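Long-range contacts in galactose-1-phosphate uridylyltransferase (Pyrobaculum aerophilum str. IM2, PDB 6K9Z), which probably catalyses the exchange of uridylyl groups between UDP-sugars and hexose 1-phosphates such as galactose 1-phosphate, and binds zinc and iron ions: residues R154-A159 against Q261-H266; P53-N58 against I71-S76; K199-V204 against Y270-P275; R188-F193 against A224-A229. The protein carries 1 engineered substitution. All blocks are in the same frame, centred on the assembly; numbering follows the deposited sequence.

Interaction 1 (R154-A159 against Q261-H266); sequences RAELQA and QYYHLH. With FE (Fe (III) ion), chain E; ZN (zinc ion), chain D.
OE1 of Glu-156 is gripped from two directions. It binds the iron(III) ion at 2.2 Å, and the OH of Tyr-263 donates a hydrogen bond to it, with OH and OE1 2.6 Å apart. Tyr-263 CG lies opposite its backbone N (chi1 -163°), which carries the phenol toward Glu-156. The phenol meets OE1 on its anti side, 33° out of the carboxylate plane. OE2 of Glu-156 binds the same iron at 2.3 Å, so the carboxylate is bidentate and the metal fixes its rotation. From the other segment, NE2 of His-266 binds the iron at 2.2 Å. ND1 of His-266 donates to the backbone O of His-264 at 2.7 Å. That bond lies in the imidazole plane and helps hold the ring at the metal. A water, His-252 and Glu-268 complete the site. Leu-157 packs on the two tyrosines. Its CD2 lies over one face of the Tyr-263 ring, 3.7 Å from the centroid, as a CH-pi contact, and touches CE2 of Tyr-262. A phenylalanine in place of Tyr-263 would probably keep the leucine packing but leave OE1 of Glu-156 without its hydrogen-bond donor. His-264 uses ND1 to bind zinc, together with Cys-170, Cys-173 and His-211. The contact ties helix 151-167 to the loop that leads into strand 266-271, and Phe-8 of the second subunit packs against Glu-156 on the same helix.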
# COMPACT_ATOMS: atom_id res chain seq x y z
N ARG A 154 10.25 -7.77 -6.49
CA ARG A 154 11.11 -8.84 -5.95
C ARG A 154 10.23 -10.02 -5.54
O ARG A 154 10.63 -11.16 -5.80
CB ARG A 154 11.94 -8.38 -4.75
CG ARG A 154 12.89 -9.45 -4.19
CD ARG A 154 13.79 -8.90 -3.10
NE ARG A 154 14.93 -8.03 -3.52
CZ ARG A 154 14.96 -6.65 -3.54
NH1 ARG A 154 13.88 -5.94 -3.24
NH2 ARG A 154 16.09 -6.01 -3.88
N ALA A 155 9.15 -9.79 -4.79
CA ALA A 155 8.26 -10.88 -4.31
C ALA A 155 7.73 -11.63 -5.56
O ALA A 155 7.77 -12.88 -5.59
CB ALA A 155 7.13 -10.31 -3.48
N GLU A 156 7.34 -10.89 -6.61
CA GLU A 156 6.74 -11.52 -7.81
C GLU A 156 7.83 -12.35 -8.52
O GLU A 156 7.52 -13.47 -9.00
CB GLU A 156 6.15 -10.50 -8.77
CG GLU A 156 5.02 -9.62 -8.25
CD GLU A 156 4.15 -8.95 -9.31
OE1 GLU A 156 4.49 -9.06 -10.54
OE2 GLU A 156 3.12 -8.34 -8.94
N LEU A 157 9.04 -11.83 -8.58
CA LEU A 157 10.17 -12.51 -9.27
C LEU A 157 10.47 -13.81 -8.53
O LEU A 157 10.67 -14.87 -9.17
CB LEU A 157 11.37 -11.58 -9.27
CG LEU A 157 11.35 -10.46 -10.31
CD1 LEU A 157 12.35 -9.41 -9.93
CD2 LEU A 157 11.59 -10.96 -11.73
N GLN A 158 10.51 -13.76 -7.20
CA GLN A 158 10.85 -14.94 -6.42
C GLN A 158 9.74 -15.99 -6.63
O GLN A 158 10.07 -17.16 -6.88
CB GLN A 158 11.12 -14.58 -4.95
CG GLN A 158 11.52 -15.79 -4.13
CD GLN A 158 12.85 -16.34 -4.58
OE1 GLN A 158 13.74 -15.60 -5.03
NE2 GLN A 158 13.04 -17.66 -4.46
N ALA A 159 8.46 -15.64 -6.51
CA ALA A 159 7.39 -16.64 -6.70
C ALA A 159 7.45 -17.20 -8.13
O ALA A 159 7.24 -18.42 -8.27
CB ALA A 159 6.02 -16.04 -6.45
N GLN A 261 13.46 -16.00 -18.38
CA GLN A 261 12.54 -17.06 -18.86
C GLN A 261 11.34 -17.18 -17.91
O GLN A 261 10.30 -17.63 -18.38
CB GLN A 261 13.29 -18.39 -18.94
CG GLN A 261 14.15 -18.52 -20.18
CD GLN A 261 14.91 -19.84 -20.17
OE1 GLN A 261 15.41 -20.29 -19.13
NE2 GLN A 261 14.95 -20.50 -21.31
N TYR A 262 11.47 -16.79 -16.64
CA TYR A 262 10.52 -17.17 -15.55
C TYR A 262 9.62 -16.00 -15.18
O TYR A 262 8.60 -16.21 -14.46
CB TYR A 262 11.25 -17.63 -14.29
CG TYR A 262 12.30 -16.67 -13.77
CD1 TYR A 262 13.61 -16.76 -14.21
CD2 TYR A 262 11.97 -15.68 -12.85
CE1 TYR A 262 14.59 -15.90 -13.76
CE2 TYR A 262 12.94 -14.79 -12.41
CZ TYR A 262 14.24 -14.91 -12.86
OH TYR A 262 15.21 -14.06 -12.44
N TYR A 263 9.99 -14.81 -15.64
CA TYR A 263 9.15 -13.61 -15.40
C TYR A 263 8.74 -12.98 -16.72
O TYR A 263 9.38 -13.16 -17.75
CB TYR A 263 9.87 -12.62 -14.49
CG TYR A 263 8.97 -11.57 -13.87
CD1 TYR A 263 8.05 -11.92 -12.90
CD2 TYR A 263 9.13 -10.22 -14.14
CE1 TYR A 263 7.29 -10.97 -12.23
CE2 TYR A 263 8.34 -9.25 -13.51
CZ TYR A 263 7.43 -9.63 -12.55
OH TYR A 263 6.71 -8.65 -11.89
N HIS A 264 7.52 -12.45 -16.68
CA HIS A 264 6.78 -11.90 -17.85
C HIS A 264 6.31 -10.48 -17.52
O HIS A 264 5.61 -10.32 -16.51
CB HIS A 264 5.61 -12.85 -18.10
CG HIS A 264 4.93 -12.78 -19.42
ND1 HIS A 264 4.53 -13.91 -20.10
CD2 HIS A 264 4.51 -11.73 -20.16
CE1 HIS A 264 3.92 -13.57 -21.21
NE2 HIS A 264 3.89 -12.24 -21.27
N LEU A 265 6.61 -9.52 -18.47
CA LEU A 265 6.32 -8.14 -18.06
C LEU A 265 4.82 -7.93 -18.13
O LEU A 265 4.09 -8.64 -18.93
CB LEU A 265 7.04 -7.12 -18.94
CG LEU A 265 6.71 -7.09 -20.42
CD1 LEU A 265 5.44 -6.36 -20.77
CD2 LEU A 265 7.87 -6.41 -21.18
N HIS A 266 4.25 -7.00 -17.45
CA HIS A 266 2.80 -6.68 -17.51
C HIS A 266 2.61 -5.28 -16.94
O HIS A 266 3.42 -4.90 -16.02
CB HIS A 266 1.97 -7.73 -16.76
CG HIS A 266 2.51 -8.08 -15.40
ND1 HIS A 266 3.62 -8.93 -15.22
CD2 HIS A 266 2.09 -7.75 -14.16
CE1 HIS A 266 3.85 -9.06 -13.92
NE2 HIS A 266 2.91 -8.41 -13.24
FE FE E . 2.65 -7.91 -11.10
ZN ZN D . 5.64 -15.94 -19.81
O HOH W 1 1.38 -9.74 -10.82

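Interaction 2 (P53-N58 against I71-S76); sequences PVVTEN and IPARGS
Thr-56 and Arg-74 form a single beta bridge, although the touching parts of their chains run 78° apart. The N and O of Thr-56 make its two backbone hydrogen bonds. The N donates to Ala-73 O at 2.9 Å, almost in line with the carbonyl. The O accepts from Gly-75 N at 3.0 Å, with the donor well above the carbonyl plane. Ala-73 is the centre of an inverse gamma turn, which bends the connection between strands 70-71 and 76-81 just where it meets the other loop. Gly-75 has no side chain, and this leaves room for CG2 of Val-55, which reaches Ser-76 O at 3.4 Å. At the outer end Glu-57 and Arg-74 lie side by side; both bend at chi2 (81° and 51°), which brings their charged ends together. Their salt bridge is weak, with OE2 of Glu-57 3.4 Å from NH2 of Arg-74. The backbone O of Glu-57 sits over one face of the guanidinium. Val-54 O is buried here without a polar partner, while the Val-54 side chain comes within about 4 Å of the bound UDP, measured between nearest atoms.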
# COMPACT_ATOMS: atom_id res chain seq x y z
N PRO A 53 14.56 14.91 -6.95
CA PRO A 53 14.86 13.51 -7.24
C PRO A 53 15.09 12.66 -5.99
O PRO A 53 15.78 13.08 -5.07
CB PRO A 53 16.15 13.59 -8.06
CG PRO A 53 16.82 14.85 -7.60
CD PRO A 53 15.70 15.79 -7.20
N VAL A 54 14.36 11.53 -5.93
CA VAL A 54 14.47 10.52 -4.83
C VAL A 54 15.83 9.83 -4.94
O VAL A 54 16.35 9.37 -3.91
CB VAL A 54 13.29 9.53 -4.84
CG1 VAL A 54 12.01 10.20 -4.37
CG2 VAL A 54 13.10 8.88 -6.20
N VAL A 55 16.33 9.70 -6.17
CA VAL A 55 17.66 9.10 -6.46
C VAL A 55 18.42 10.03 -7.42
O VAL A 55 17.75 10.70 -8.23
CB VAL A 55 17.53 7.68 -7.04
CG1 VAL A 55 17.24 6.65 -5.96
CG2 VAL A 55 16.48 7.62 -8.14
N THR A 56 19.75 10.09 -7.30
CA THR A 56 20.58 10.95 -8.18
C THR A 56 21.87 10.23 -8.57
O THR A 56 22.23 9.24 -7.92
CB THR A 56 20.92 12.31 -7.55
OG1 THR A 56 20.95 12.19 -6.13
CG2 THR A 56 19.98 13.41 -7.96
N GLU A 57 22.52 10.73 -9.63
CA GLU A 57 23.79 10.17 -10.14
C GLU A 57 24.88 10.31 -9.06
O GLU A 57 25.77 9.46 -9.02
CB GLU A 57 24.20 10.88 -11.43
CG GLU A 57 25.49 10.34 -12.02
CD GLU A 57 25.32 9.07 -12.84
OE1 GLU A 57 24.19 8.55 -12.89
OE2 GLU A 57 26.32 8.60 -13.41
N ASN A 58 24.82 11.38 -8.26
CA ASN A 58 25.89 11.61 -7.25
C ASN A 58 25.28 11.77 -5.85
O ASN A 58 25.30 12.89 -5.32
CB ASN A 58 26.70 12.85 -7.63
CG ASN A 58 27.75 13.20 -6.60
OD1 ASN A 58 28.41 12.33 -6.05
ND2 ASN A 58 27.90 14.49 -6.32
N ILE A 71 21.76 2.25 1.91
CA ILE A 71 22.53 2.19 0.64
C ILE A 71 22.43 3.55 -0.06
O ILE A 71 21.44 4.27 0.16
CB ILE A 71 22.04 1.04 -0.26
CG1 ILE A 71 20.59 1.24 -0.72
CG2 ILE A 71 22.23 -0.31 0.42
CD1 ILE A 71 20.21 0.37 -1.89
N PRO A 72 23.43 3.87 -0.88
CA PRO A 72 23.43 5.15 -1.57
C PRO A 72 22.21 5.25 -2.50
O PRO A 72 21.87 4.28 -3.14
CB PRO A 72 24.73 5.16 -2.37
CG PRO A 72 25.65 4.29 -1.55
CD PRO A 72 24.73 3.21 -1.03
N ALA A 73 21.59 6.43 -2.51
CA ALA A 73 20.41 6.77 -3.36
C ALA A 73 20.90 7.06 -4.77
O ALA A 73 20.67 8.15 -5.33
CB ALA A 73 19.67 7.91 -2.76
N ARG A 74 21.54 6.06 -5.36
CA ARG A 74 22.19 6.16 -6.68
C ARG A 74 21.20 5.74 -7.78
O ARG A 74 20.72 4.60 -7.75
CB ARG A 74 23.43 5.26 -6.71
CG ARG A 74 24.18 5.24 -8.03
CD ARG A 74 24.52 6.60 -8.56
NE ARG A 74 25.27 6.56 -9.82
CZ ARG A 74 26.56 6.33 -9.91
NH1 ARG A 74 27.26 6.12 -8.81
NH2 ARG A 74 27.15 6.29 -11.08
N GLY A 75 20.97 6.63 -8.74
CA GLY A 75 19.98 6.42 -9.80
C GLY A 75 19.53 7.70 -10.45
O GLY A 75 20.31 8.67 -10.47
N SER A 76 18.38 7.64 -11.11
CA SER A 76 17.78 8.78 -11.83
C SER A 76 16.30 8.76 -11.52
O SER A 76 15.69 7.65 -11.47
CB SER A 76 17.96 8.73 -13.32
OG SER A 76 19.30 8.52 -13.64

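Interaction 3 (K199-V204 against Y270-P275); sequences KWPHEV and YGMYRP
The indole of Trp-200 leans over one face of the Tyr-270 ring. Its CD1 is the atom that touches, 3.4 Å from Tyr-270 CD1, and the planes of the two rings are 36° apart, so the pair is oblique rather than stacked. CB of Lys-199 lies over a face of the indole. At the indole edge a water accepts from Trp-200 NE1 and makes a weak bond to Tyr-270 OH. Met-272 comes alongside the six-membered ring, with its CE 3.8 Å from Trp-200 CE3, and its sulfur makes an oblique Met-aromatic contact. The His-202 ring is met at its edge: ND1 donates a weak bond to Tyr-273 O at 2.7 Å, and NE2 is hydrogen-bonded to Arg-304. Between these groups the strands pair antiparallel. His-202 and Gly-271 form a hydrogen-bonded pair, with His-202 N to Gly-271 O at 3.1 Å and Gly-271 N to His-202 O at 2.8 Å. The lack of a side chain at Gly-271 spares a clash with His-202 CB. Glu-203 is extended, CG opposite its N (chi1 178°), and lies alongside the Tyr-270 ring, with OE2 3.5 Å from Tyr-270 CE1. Its OE1 takes bonds from Lys-199 N at 2.7 Å and from Trp-200 N at 3.0 Å, which secures the turn before the strand. OE2 bonds to His-205. The OH of Tyr-270 is hydrogen-bonded to Glu-268, an iron ligand. Tyr-270 is therefore a second-shell residue and, packed against Trp-200, probably helps to steady the carboxylate of Glu-268 at the iron.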
# COMPACT_ATOMS: atom_id res chain seq x y z
N LYS A 199 -7.08 -6.84 -6.32
CA LYS A 199 -7.11 -6.24 -4.95
C LYS A 199 -7.78 -4.87 -4.94
O LYS A 199 -8.23 -4.39 -3.85
CB LYS A 199 -5.69 -5.94 -4.48
CG LYS A 199 -4.86 -7.14 -4.20
CD LYS A 199 -3.39 -6.78 -4.17
CE LYS A 199 -2.60 -8.04 -4.43
NZ LYS A 199 -3.00 -8.68 -5.71
N TRP A 200 -7.75 -4.18 -6.06
CA TRP A 200 -8.26 -2.79 -6.18
C TRP A 200 -9.61 -2.80 -6.91
O TRP A 200 -9.95 -3.77 -7.60
CB TRP A 200 -7.16 -1.90 -6.79
CG TRP A 200 -5.90 -1.97 -5.98
CD1 TRP A 200 -4.74 -2.63 -6.30
CD2 TRP A 200 -5.71 -1.43 -4.66
NE1 TRP A 200 -3.85 -2.53 -5.27
CE2 TRP A 200 -4.40 -1.77 -4.27
CE3 TRP A 200 -6.50 -0.67 -3.80
CZ2 TRP A 200 -3.89 -1.43 -3.03
CZ3 TRP A 200 -5.99 -0.30 -2.57
CH2 TRP A 200 -4.71 -0.72 -2.19
N PRO A 201 -10.44 -1.76 -6.72
CA PRO A 201 -11.86 -1.81 -7.10
C PRO A 201 -12.05 -1.98 -8.61
O PRO A 201 -12.99 -2.65 -8.97
CB PRO A 201 -12.43 -0.46 -6.67
CG PRO A 201 -11.44 0.10 -5.69
CD PRO A 201 -10.12 -0.54 -5.96
N HIS A 202 -11.16 -1.42 -9.45
CA HIS A 202 -11.16 -1.71 -10.90
C HIS A 202 -9.75 -2.06 -11.36
O HIS A 202 -9.08 -1.11 -11.91
CB HIS A 202 -11.68 -0.54 -11.72
CG HIS A 202 -13.15 -0.34 -11.55
ND1 HIS A 202 -13.68 0.43 -10.51
CD2 HIS A 202 -14.19 -0.82 -12.24
CE1 HIS A 202 -15.02 0.42 -10.62
NE2 HIS A 202 -15.35 -0.33 -11.68
N GLU A 203 -9.36 -3.32 -11.34
CA GLU A 203 -7.95 -3.67 -11.56
C GLU A 203 -7.85 -4.45 -12.87
O GLU A 203 -8.60 -5.40 -13.05
CB GLU A 203 -7.38 -4.43 -10.36
CG GLU A 203 -5.93 -4.85 -10.58
CD GLU A 203 -5.25 -5.31 -9.30
OE1 GLU A 203 -5.92 -5.26 -8.24
OE2 GLU A 203 -4.08 -5.77 -9.38
N VAL A 204 -7.01 -3.96 -13.76
CA VAL A 204 -6.78 -4.60 -15.08
C VAL A 204 -5.29 -4.80 -15.27
O VAL A 204 -4.50 -3.83 -15.04
CB VAL A 204 -7.43 -3.77 -16.20
CG1 VAL A 204 -7.17 -4.46 -17.55
CG2 VAL A 204 -8.90 -3.54 -16.02
N TYR A 270 -4.70 0.15 -11.43
CA TYR A 270 -5.56 0.18 -10.22
C TYR A 270 -6.48 1.37 -10.38
O TYR A 270 -6.03 2.44 -10.13
CB TYR A 270 -4.74 0.26 -8.95
CG TYR A 270 -3.53 -0.63 -8.86
CD1 TYR A 270 -3.48 -1.89 -9.41
CD2 TYR A 270 -2.44 -0.20 -8.13
CE1 TYR A 270 -2.38 -2.72 -9.26
CE2 TYR A 270 -1.30 -0.98 -7.97
CZ TYR A 270 -1.26 -2.24 -8.58
OH TYR A 270 -0.13 -2.99 -8.42
N GLY A 271 -7.71 1.15 -10.86
CA GLY A 271 -8.76 2.17 -10.84
C GLY A 271 -9.34 2.28 -9.46
O GLY A 271 -9.72 1.22 -8.88
N MET A 272 -9.39 3.50 -8.92
CA MET A 272 -9.53 3.65 -7.45
C MET A 272 -10.95 4.04 -7.07
O MET A 272 -11.19 4.31 -5.90
CB MET A 272 -8.48 4.60 -6.87
CG MET A 272 -7.05 4.11 -7.09
SD MET A 272 -6.82 2.50 -6.25
CE MET A 272 -6.63 3.08 -4.58
N TYR A 273 -11.93 4.02 -7.98
CA TYR A 273 -13.36 4.18 -7.60
C TYR A 273 -13.98 2.80 -7.42
O TYR A 273 -13.79 1.95 -8.27
CB TYR A 273 -14.16 4.97 -8.63
CG TYR A 273 -13.98 6.47 -8.64
CD1 TYR A 273 -13.38 7.16 -7.60
CD2 TYR A 273 -14.53 7.22 -9.66
CE1 TYR A 273 -13.27 8.55 -7.61
CE2 TYR A 273 -14.44 8.61 -9.69
CZ TYR A 273 -13.81 9.27 -8.67
OH TYR A 273 -13.72 10.63 -8.67
N ARG A 274 -14.86 2.67 -6.36
CA ARG A 274 -15.70 1.46 -6.25
C ARG A 274 -16.71 1.51 -7.41
O ARG A 274 -16.92 2.58 -8.04
CB ARG A 274 -16.40 1.36 -4.88
CG ARG A 274 -15.45 1.13 -3.71
CD ARG A 274 -16.20 1.09 -2.37
NE ARG A 274 -15.26 0.84 -1.27
CZ ARG A 274 -14.51 1.75 -0.64
NH1 ARG A 274 -14.53 3.03 -1.01
NH2 ARG A 274 -13.71 1.37 0.35
N PRO A 275 -17.50 0.52 -7.76
CA PRO A 275 -18.58 0.57 -8.75
C PRO A 275 -19.62 1.67 -8.46
O PRO A 275 -20.17 2.20 -9.41
CB PRO A 275 -19.17 -0.84 -8.69
CG PRO A 275 -17.99 -1.70 -8.35
CD PRO A 275 -17.25 -0.86 -7.30
O HOH W 2 -1.19 -4.09 -5.75

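Interaction 4 (R188-F193 against A224-A229); sequences RNWKAF and ADLAEA
Trp-190 and Leu-226 face each other where strand 190-193 runs nearly parallel to helix 224-229. The axes of these short segments are 19° apart and approach to 9.0 Å. The closest CA atoms belong to Asn-189 and Asp-225, 6.1 Å apart. Trp-190 makes the largest share of the contact. Its CG stands beside the backbone N, opposite the carbonyl carbon (chi1 -60°), and this sends the indole up against the helix. CD1 of Leu-226 lies over the six-membered ring, 3.8 Å from its centroid and only 5° off the normal, a well-centred CH-pi contact. CB of Leu-226 touches Trp-190 CZ2 at 3.7 Å. Asp-225 CB packs beside Trp-190 CD1, and Ala-229 CB meets Trp-190 CB at 4.1 Å. NE1 of the indole is hydrogen-bonded to the backbone O of Glu-222, one turn earlier in the helix. Replacing Trp-190 by alanine would probably open a gap between strand and helix, and leave Leu-226 without the ring under its CD1 and Glu-222 O without the indole donor. Just before the strand, ND2 of Asn-189 donates to OD2 of Asp-225 at 2.7 Å. The bond uses the anti side of the carboxylate, somewhat out of its plane. OD1 of Asn-189 is held by Arg-210, so both ends of the amide are engaged. Helix 220-240 thus packs on the sheet through strand 190-193 and its neighbour 202-208, where Ile-206 touches both Trp-190 and Ala-229. Other residues of the helix, such as Ala-227, pack against helix 96-114.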
# COMPACT_ATOMS: atom_id res chain seq x y z
N ARG A 188 -3.82 -8.44 -31.33
CA ARG A 188 -2.95 -9.54 -31.79
C ARG A 188 -1.82 -9.76 -30.80
O ARG A 188 -1.30 -10.87 -30.85
CB ARG A 188 -2.36 -9.24 -33.16
CG ARG A 188 -3.42 -9.28 -34.25
CD ARG A 188 -2.88 -8.86 -35.58
NE ARG A 188 -3.91 -9.08 -36.57
CZ ARG A 188 -3.68 -9.12 -37.87
NH1 ARG A 188 -2.46 -8.87 -38.30
NH2 ARG A 188 -4.65 -9.40 -38.74
N ASN A 189 -1.44 -8.75 -29.99
CA ASN A 189 -0.17 -8.87 -29.22
C ASN A 189 -0.41 -8.78 -27.71
O ASN A 189 0.58 -9.05 -26.97
CB ASN A 189 0.90 -7.90 -29.69
CG ASN A 189 1.55 -8.38 -30.98
OD1 ASN A 189 2.12 -9.46 -30.95
ND2 ASN A 189 1.48 -7.64 -32.08
N TRP A 190 -1.60 -8.38 -27.27
CA TRP A 190 -1.87 -8.05 -25.83
C TRP A 190 -3.23 -8.60 -25.38
O TRP A 190 -4.16 -8.71 -26.19
CB TRP A 190 -1.76 -6.56 -25.57
CG TRP A 190 -0.40 -6.05 -25.89
CD1 TRP A 190 0.04 -5.65 -27.12
CD2 TRP A 190 0.72 -5.92 -25.00
NE1 TRP A 190 1.35 -5.30 -27.06
CE2 TRP A 190 1.80 -5.42 -25.77
CE3 TRP A 190 0.87 -6.01 -23.61
CZ2 TRP A 190 3.04 -5.14 -25.21
CZ3 TRP A 190 2.11 -5.77 -23.06
CH2 TRP A 190 3.17 -5.33 -23.85
N LYS A 191 -3.27 -9.04 -24.11
CA LYS A 191 -4.52 -9.37 -23.42
C LYS A 191 -4.60 -8.48 -22.18
O LYS A 191 -3.62 -8.42 -21.40
CB LYS A 191 -4.48 -10.82 -22.92
CG LYS A 191 -4.84 -11.86 -23.91
CD LYS A 191 -5.39 -13.10 -23.09
CE LYS A 191 -5.98 -14.13 -23.99
NZ LYS A 191 -6.43 -15.31 -23.21
N ALA A 192 -5.75 -7.86 -21.98
CA ALA A 192 -6.09 -7.08 -20.77
C ALA A 192 -7.24 -7.80 -20.04
O ALA A 192 -8.25 -8.08 -20.68
CB ALA A 192 -6.55 -5.73 -21.24
N PHE A 193 -7.06 -8.13 -18.78
CA PHE A 193 -8.02 -8.95 -18.01
C PHE A 193 -8.02 -8.44 -16.58
O PHE A 193 -7.01 -7.89 -16.10
CB PHE A 193 -7.73 -10.45 -18.14
CG PHE A 193 -6.37 -10.85 -17.64
CD1 PHE A 193 -6.17 -11.19 -16.31
CD2 PHE A 193 -5.26 -10.86 -18.49
CE1 PHE A 193 -4.92 -11.56 -15.85
CE2 PHE A 193 -4.01 -11.19 -18.00
CZ PHE A 193 -3.85 -11.58 -16.69
N ALA A 224 2.96 -0.67 -30.91
CA ALA A 224 1.72 -0.11 -31.49
C ALA A 224 0.51 -0.79 -30.84
O ALA A 224 -0.41 -0.09 -30.41
CB ALA A 224 1.72 -0.28 -32.99
N ASP A 225 0.55 -2.10 -30.67
CA ASP A 225 -0.61 -2.84 -30.10
C ASP A 225 -0.72 -2.51 -28.60
O ASP A 225 -1.85 -2.51 -28.07
CB ASP A 225 -0.49 -4.33 -30.43
CG ASP A 225 -0.94 -4.71 -31.83
OD1 ASP A 225 -1.57 -3.85 -32.51
OD2 ASP A 225 -0.56 -5.81 -32.26
N LEU A 226 0.40 -2.30 -27.92
CA LEU A 226 0.43 -1.83 -26.51
C LEU A 226 -0.27 -0.47 -26.40
O LEU A 226 -1.12 -0.31 -25.48
CB LEU A 226 1.86 -1.74 -25.97
CG LEU A 226 1.97 -1.22 -24.54
CD1 LEU A 226 1.04 -2.04 -23.61
CD2 LEU A 226 3.42 -1.25 -24.08
N ALA A 227 0.10 0.49 -27.25
CA ALA A 227 -0.54 1.81 -27.22
C ALA A 227 -2.07 1.62 -27.31
O ALA A 227 -2.82 2.27 -26.56
CB ALA A 227 -0.03 2.68 -28.31
N GLU A 228 -2.54 0.72 -28.17
CA GLU A 228 -4.00 0.49 -28.35
C GLU A 228 -4.59 -0.10 -27.06
O GLU A 228 -5.66 0.39 -26.56
CB GLU A 228 -4.25 -0.39 -29.56
CG GLU A 228 -5.73 -0.72 -29.74
CD GLU A 228 -5.99 -1.47 -31.01
OE1 GLU A 228 -5.74 -2.68 -31.06
OE2 GLU A 228 -6.33 -0.82 -32.01
N ALA A 229 -3.93 -1.11 -26.49
CA ALA A 229 -4.46 -1.77 -25.29
C ALA A 229 -4.54 -0.76 -24.14
O ALA A 229 -5.53 -0.76 -23.39
CB ALA A 229 -3.64 -2.98 -24.92

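In the fold
Interactions 1, 3 and 4 belong to the C-terminal uridylyltransferase domain, interaction 2 to the N-terminal one. Interactions 3 and 4 share the large antiparallel sheet: Val-204 CG1 packs on Ala-192 CB at 4.0 Å. Interaction 4 also touches interaction 1, through Leu-265 CD1 and Trp-190 CH2, again 4.0 Å apart. Interaction 1 gives the iron two protein ligands, Glu-156 and His-266, and the Tyr-270 side chain of interaction 3 is about 6 Å from it at nearest atoms. Interaction 2 lies beside a UDP pocket; the Arg-274 side chain of interaction 3 is also about 4 Å from a bound UDP. Interaction 2 touches none of the others: its nearest atoms are about 8 Å from interaction 1.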